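Local atomic coordinates of protein-arginine-phosphatase (Geobacillus stearothermophilus, PDB entry 4PIC), a protein that removes the phosphate from phosphoarginine residues in proteins, probably counteracting the arginine kinase McsB, and has almost no activity on phosphotyrosine peptides. Residues T13-M18 against G113-P118; K51-E56 against A128-L133. One frame throughout, in Å; residues are numbered along the deposited sequence.

Contact 1. Residues T13-M18 against G113-P118. With PO4 (phosphate ion), chain C.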
loop_
_atom_site.group_PDB
_atom_site.type_symbol
_atom_site.label_atom_id
_atom_site.label_comp_id
_atom_site.label_asym_id
_atom_site.label_seq_id
_atom_site.Cartn_x
_atom_site.Cartn_y
_atom_site.Cartn_z
ATOM N N THR A 13 -1.552 -9.492 -8.745
ATOM C CA THR A 13 -2.167 -10.765 -9.160
ATOM C C THR A 13 -3.262 -10.566 -10.205
ATOM O O THR A 13 -3.614 -11.503 -10.922
ATOM C CB THR A 13 -2.776 -11.565 -7.983
ATOM O OG1 THR A 13 -3.766 -10.771 -7.320
ATOM C CG2 THR A 13 -1.699 -11.977 -6.988
ATOM N N CYS A 14 -3.792 -9.349 -10.301
ATOM C CA CYS A 14 -4.942 -9.112 -11.163
ATOM C C CYS A 14 -4.677 -8.108 -12.296
ATOM O O CYS A 14 -4.321 -8.510 -13.402
ATOM C CB CYS A 14 -6.164 -8.771 -10.307
ATOM S SG CYS A 14 -6.561 -10.127 -9.156
ATOM N N ARG A 15 -4.818 -6.811 -12.043
ATOM C CA ARG A 15 -4.682 -5.852 -13.140
ATOM C C ARG A 15 -3.274 -5.734 -13.708
ATOM O O ARG A 15 -3.098 -5.841 -14.916
ATOM C CB ARG A 15 -5.215 -4.466 -12.767
ATOM C CG ARG A 15 -6.734 -4.425 -12.601
ATOM C CD ARG A 15 -7.180 -3.078 -12.066
ATOM N NE ARG A 15 -6.851 -2.918 -10.654
ATOM C CZ ARG A 15 -7.316 -1.938 -9.891
ATOM N NH1 ARG A 15 -8.138 -1.032 -10.406
ATOM N NH2 ARG A 15 -6.973 -1.877 -8.614
ATOM N N SER A 16 -2.266 -5.510 -12.874
ATOM C CA SER A 16 -0.928 -5.306 -13.443
ATOM C C SER A 16 -0.364 -6.523 -14.191
ATOM O O SER A 16 0.292 -6.341 -15.208
ATOM C CB SER A 16 0.077 -4.693 -12.447
ATOM O OG SER A 16 0.275 -5.492 -11.295
ATOM N N PRO A 17 -0.640 -7.756 -13.724
ATOM C CA PRO A 17 -0.190 -8.886 -14.549
ATOM C C PRO A 17 -0.912 -8.972 -15.886
ATOM O O PRO A 17 -0.317 -9.397 -16.886
ATOM C CB PRO A 17 -0.517 -10.109 -13.690
ATOM C CG PRO A 17 -0.500 -9.579 -12.288
ATOM C CD PRO A 17 -1.088 -8.208 -12.393
HETATM N N MSE A 18 -2.172 -8.555 -15.935
HETATM C CA MSE A 18 -2.865 -8.531 -17.214
HETATM C C MSE A 18 -2.235 -7.502 -18.152
HETATM O O MSE A 18 -2.011 -7.775 -19.333
HETATM C CB MSE A 18 -4.358 -8.249 -17.042
HETATM C CG MSE A 18 -5.134 -9.446 -16.492
HETATM SE SE MSE A 18 -7.079 -9.286 -16.612
HETATM C CE MSE A 18 -7.327 -7.813 -15.356
ATOM N N GLY A 113 -7.923 8.320 -15.597
ATOM C CA GLY A 113 -8.903 7.275 -15.399
ATOM C C GLY A 113 -8.221 6.106 -14.730
ATOM O O GLY A 113 -6.996 5.955 -14.834
ATOM N N ASP A 114 -9.010 5.303 -14.028
ATOM C CA ASP A 114 -8.511 4.094 -13.390
ATOM C C ASP A 114 -8.975 2.886 -14.171
ATOM O O ASP A 114 -10.082 2.875 -14.712
ATOM C CB ASP A 114 -9.042 3.980 -11.958
ATOM C CG ASP A 114 -8.541 5.084 -11.055
ATOM O OD1 ASP A 114 -7.578 5.764 -11.441
ATOM O OD2 ASP A 114 -9.111 5.252 -9.957
ATOM N N ILE A 115 -8.135 1.859 -14.209
ATOM C CA ILE A 115 -8.538 0.589 -14.797
ATOM C C ILE A 115 -9.585 -0.042 -13.876
ATOM O O ILE A 115 -9.441 0.003 -12.648
ATOM C CB ILE A 115 -7.332 -0.356 -14.968
ATOM C CG1 ILE A 115 -6.295 0.271 -15.904
ATOM C CG2 ILE A 115 -7.784 -1.735 -15.458
ATOM C CD1 ILE A 115 -6.828 0.576 -17.290
ATOM N N ALA A 116 -10.651 -0.589 -14.456
ATOM C CA ALA A 116 -11.715 -1.223 -13.669
ATOM C C ALA A 116 -11.163 -2.201 -12.634
ATOM O O ALA A 116 -10.307 -3.027 -12.950
ATOM C CB ALA A 116 -12.702 -1.932 -14.586
ATOM N N ASP A 117 -11.668 -2.110 -11.403
ATOM C CA ASP A 117 -11.254 -2.993 -10.315
ATOM C C ASP A 117 -12.239 -4.146 -10.142
ATOM O O ASP A 117 -13.385 -3.932 -9.739
ATOM C CB ASP A 117 -11.178 -2.201 -9.005
ATOM C CG ASP A 117 -10.470 -2.961 -7.904
ATOM O OD1 ASP A 117 -10.273 -4.182 -8.037
ATOM O OD2 ASP A 117 -10.114 -2.339 -6.883
ATOM N N PRO A 118 -11.800 -5.382 -10.427
ATOM C CA PRO A 118 -12.742 -6.488 -10.221
ATOM C C PRO A 118 -13.077 -6.759 -8.748
ATOM O O PRO A 118 -14.103 -7.388 -8.472
ATOM C CB PRO A 118 -12.009 -7.691 -10.825
ATOM C CG PRO A 118 -11.034 -7.118 -11.775
ATOM C CD PRO A 118 -10.587 -5.814 -11.138
HETATM P P PO4 C . -5.402 -4.513 -6.419
HETATM O O1 PO4 C . -4.297 -5.518 -6.218
HETATM O O2 PO4 C . -6.088 -4.246 -5.102
HETATM O O3 PO4 C . -4.850 -3.247 -6.982
HETATM O O4 PO4 C . -6.413 -5.127 -7.356
#

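Contact 2. Residues K51-E56 against A128-L133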
loop_
_atom_site.group_PDB
_atom_site.type_symbol
_atom_site.label_atom_id
_atom_site.label_comp_id
_atom_site.label_asym_id
_atom_site.label_seq_id
_atom_site.Cartn_x
_atom_site.Cartn_y
_atom_site.Cartn_z
ATOM N N LYS A 51 -6.159 -15.183 -15.420
ATOM C CA LYS A 51 -5.666 -16.200 -16.343
ATOM C C LYS A 51 -6.709 -16.569 -17.379
ATOM O O LYS A 51 -6.393 -16.725 -18.554
ATOM C CB LYS A 51 -5.244 -17.459 -15.595
ATOM C CG LYS A 51 -3.972 -17.321 -14.784
ATOM C CD LYS A 51 -3.521 -18.716 -14.392
ATOM C CE LYS A 51 -2.377 -18.703 -13.418
ATOM N NZ LYS A 51 -1.946 -20.106 -13.135
HETATM N N MSE A 52 -7.955 -16.695 -16.962
HETATM C CA MSE A 52 -9.009 -17.072 -17.890
HETATM C C MSE A 52 -9.244 -16.035 -18.970
HETATM O O MSE A 52 -9.308 -16.376 -20.148
HETATM C CB MSE A 52 -10.307 -17.339 -17.143
HETATM C CG MSE A 52 -10.353 -18.698 -16.477
HETATM SE SE MSE A 52 -11.867 -18.859 -15.274
HETATM C CE MSE A 52 -11.671 -20.715 -14.793
ATOM N N VAL A 53 -9.372 -14.769 -18.597
ATOM C CA VAL A 53 -9.633 -13.757 -19.617
ATOM C C VAL A 53 -8.416 -13.525 -20.518
ATOM O O VAL A 53 -8.564 -13.210 -21.711
ATOM C CB VAL A 53 -10.205 -12.438 -19.047
ATOM C CG1 VAL A 53 -11.458 -12.731 -18.217
ATOM C CG2 VAL A 53 -9.173 -11.737 -18.200
ATOM N N LEU A 54 -7.213 -13.743 -19.988
ATOM C CA LEU A 54 -6.032 -13.729 -20.854
ATOM C C LEU A 54 -6.066 -14.905 -21.828
ATOM O O LEU A 54 -5.752 -14.745 -23.006
ATOM C CB LEU A 54 -4.727 -13.714 -20.053
ATOM C CG LEU A 54 -4.451 -12.396 -19.323
ATOM C CD1 LEU A 54 -3.266 -12.564 -18.390
ATOM C CD2 LEU A 54 -4.203 -11.244 -20.311
ATOM N N LYS A 55 -6.466 -16.072 -21.346
ATOM C CA LYS A 55 -6.566 -17.257 -22.199
ATOM C C LYS A 55 -7.523 -17.014 -23.371
ATOM O O LYS A 55 -7.288 -17.500 -24.486
ATOM C CB LYS A 55 -7.023 -18.466 -21.371
ATOM C CG LYS A 55 -6.929 -19.803 -22.099
ATOM C CD LYS A 55 -7.595 -20.909 -21.286
ATOM C CE LYS A 55 -7.183 -22.289 -21.784
ATOM N NZ LYS A 55 -5.793 -22.638 -21.365
ATOM N N GLU A 56 -8.582 -16.241 -23.137
ATOM C CA GLU A 56 -9.561 -15.947 -24.186
ATOM C C GLU A 56 -8.930 -15.188 -25.348
ATOM O O GLU A 56 -9.420 -15.232 -26.483
ATOM C CB GLU A 56 -10.725 -15.127 -23.630
ATOM C CG GLU A 56 -11.531 -15.840 -22.573
ATOM C CD GLU A 56 -12.547 -14.945 -21.886
ATOM O OE1 GLU A 56 -12.698 -13.765 -22.281
ATOM O OE2 GLU A 56 -13.208 -15.437 -20.951
ATOM N N ALA A 128 -13.864 -6.841 -18.434
ATOM C CA ALA A 128 -13.993 -5.405 -18.652
ATOM C C ALA A 128 -12.640 -4.715 -18.475
ATOM O O ALA A 128 -12.250 -3.855 -19.293
ATOM C CB ALA A 128 -15.009 -4.823 -17.687
ATOM N N ALA A 129 -11.927 -5.101 -17.414
ATOM C CA ALA A 129 -10.595 -4.556 -17.147
ATOM C C ALA A 129 -9.629 -4.926 -18.271
ATOM O O ALA A 129 -8.868 -4.084 -18.754
ATOM C CB ALA A 129 -10.070 -5.060 -15.812
ATOM N N ARG A 130 -9.664 -6.186 -18.694
ATOM C CA ARG A 130 -8.820 -6.630 -19.793
ATOM C C ARG A 130 -9.073 -5.806 -21.052
ATOM O O ARG A 130 -8.140 -5.429 -21.753
ATOM C CB ARG A 130 -9.039 -8.115 -20.094
ATOM C CG ARG A 130 -8.078 -8.646 -21.154
ATOM C CD ARG A 130 -8.655 -9.877 -21.833
ATOM N NE ARG A 130 -9.839 -9.515 -22.608
ATOM C CZ ARG A 130 -10.820 -10.353 -22.931
ATOM N NH1 ARG A 130 -10.780 -11.628 -22.553
ATOM N NH2 ARG A 130 -11.852 -9.908 -23.631
ATOM N N ASP A 131 -10.340 -5.533 -21.350
ATOM C CA ASP A 131 -10.698 -4.820 -22.565
ATOM C C ASP A 131 -10.197 -3.383 -22.511
ATOM O O ASP A 131 -9.690 -2.863 -23.504
ATOM C CB ASP A 131 -12.212 -4.858 -22.780
ATOM C CG ASP A 131 -12.714 -6.237 -23.175
ATOM O OD1 ASP A 131 -11.908 -7.044 -23.688
ATOM O OD2 ASP A 131 -13.920 -6.506 -22.981
ATOM N N GLU A 132 -10.320 -2.758 -21.347
ATOM C CA GLU A 132 -9.785 -1.411 -21.147
ATOM C C GLU A 132 -8.284 -1.429 -21.371
ATOM O O GLU A 132 -7.735 -0.577 -22.072
ATOM C CB GLU A 132 -10.072 -0.892 -19.734
ATOM C CG GLU A 132 -11.533 -0.533 -19.443
ATOM C CD GLU A 132 -11.768 -0.201 -17.979
ATOM O OE1 GLU A 132 -10.834 -0.385 -17.169
ATOM O OE2 GLU A 132 -12.891 0.232 -17.631
ATOM N N LEU A 133 -7.623 -2.413 -20.771
ATOM C CA LEU A 133 -6.175 -2.539 -20.886
ATOM C C LEU A 133 -5.737 -2.814 -22.313
ATOM O O LEU A 133 -4.731 -2.278 -22.763
ATOM C CB LEU A 133 -5.664 -3.648 -19.973
ATOM C CG LEU A 133 -5.673 -3.340 -18.488
ATOM C CD1 LEU A 133 -5.415 -4.616 -17.694
ATOM C CD2 LEU A 133 -4.619 -2.284 -18.193
HETATM O O HOH W 1 -13.398 -12.204 -24.463
#

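Contact 1. Residues T13-M18 against G113-P118
One face of the Arg15 guanidinium is covered by Asp117, whose CG sits 3.5 Å above the plane and off toward the rim; the carboxylate is stacked over it, the two planes 25° apart. Two acceptors lie at the edge. Ile115 O takes the hydrogen bond from Arg15 NH1 at 2.8 Å, somewhat bent at 137° but almost in the guanidinium plane, and phosphate O3 takes a straighter one from Arg15 NH2 at 3.0 Å. No N-H points at the carboxylate: Arg15 NH2 and Asp117 OD2, 3.6 Å apart, make a long salt bridge by charge alone, while Asp117 OD1 is tied to the backbone N of Phe119. A bend at chi3 (-73°) turns the Arg15 guanidinium off the line of its aliphatic chain, and Arg15 CD lies 3.7 Å from Ile115 CG2. Arginine suits this place because its flat, charged head can serve a carbonyl and an anion at once. A methionine here would probably leave Ile115 O and the phosphate without this donor, and Asp117 without its stacked positive charge. The phosphate, probably from the crystallisation liquor, is also bound by the backbone N of Thr10 and Gly11. Residues 13-15 close the CX5R P-loop of the low molecular weight phosphatases, which begins at the nucleophile Cys9; there Arg15, by similarity catalytic, meets the loop carrying Asp117, by similarity the proton donor.

Contact 2. Residues K51-E56 against A128-L133
Val53 and Arg130 mark the nearest approach of the two helical backbones, their CA atoms 7.2 Å apart. The gap is bridged by Arg130, whose CG stands anti to the backbone N (chi1 -175°) and whose chain bends at chi3 to bring NH1 over to helix 48-56. There Arg130 NH1 serves two acceptors, both near the guanidinium plane: it donates to Val53 O at 2.8 Å with an angle of 152°, and to Glu56 OE1 at 2.9 Å in a salt bridge. Glu56 OE1 is met from above its carboxylate plane, the two flat groups being turned 73° apart. A water, accepting from Arg130 NH2 and donating to Glu56 OE1, closes the ring beside this bridge. On its own helix, Arg130 NH2 bonds Asp131 OD1 at 2.9 Å on the syn side, so that carboxylates from both helices limit the rotation of the guanidinium. Arginine suits the site because a long aliphatic stem can pass Val53 before its several N-H groups reach polar partners; Val53 CG2 lies 4.1 Å from Arg130 CB. Glu56, exposed at the margin, also forms a salt bridge through OE2 with Arg127, about one turn before Arg130 on helix 123-150. Helix 48-56 thus lies against the first half of helix 123-150, with Val53 touching Ile123, Tyr126 and Arg127 there and Met18 of helix 15-25, while Leu54 reaches Ala21 of that same helix.

In the fold
Contact 1 holds the phosphate-binding arginine and the probable proton donor; contact 2 lies farther out, its centre about 10 Å from that of contact 1. Helix 123-150 joins them: Glu132 OE1 lies 2.7 Å from Ala116 N, a probable hydrogen bond, and Ala129 CB packs 3.5 Å from Ala116 O, so the residue just before Asp117 rests on the helix that carries Arg130. A second link is Met18 SE of helix 15-25, which follows the P-loop, meeting Val53 CG2 at 3.6 Å. The side chains of Arg15 and Arg130 come within about 9 Å at their nearest atoms, and their roles differ: one faces the phosphate, the other links helices 48-56 and 123-150 farther from it.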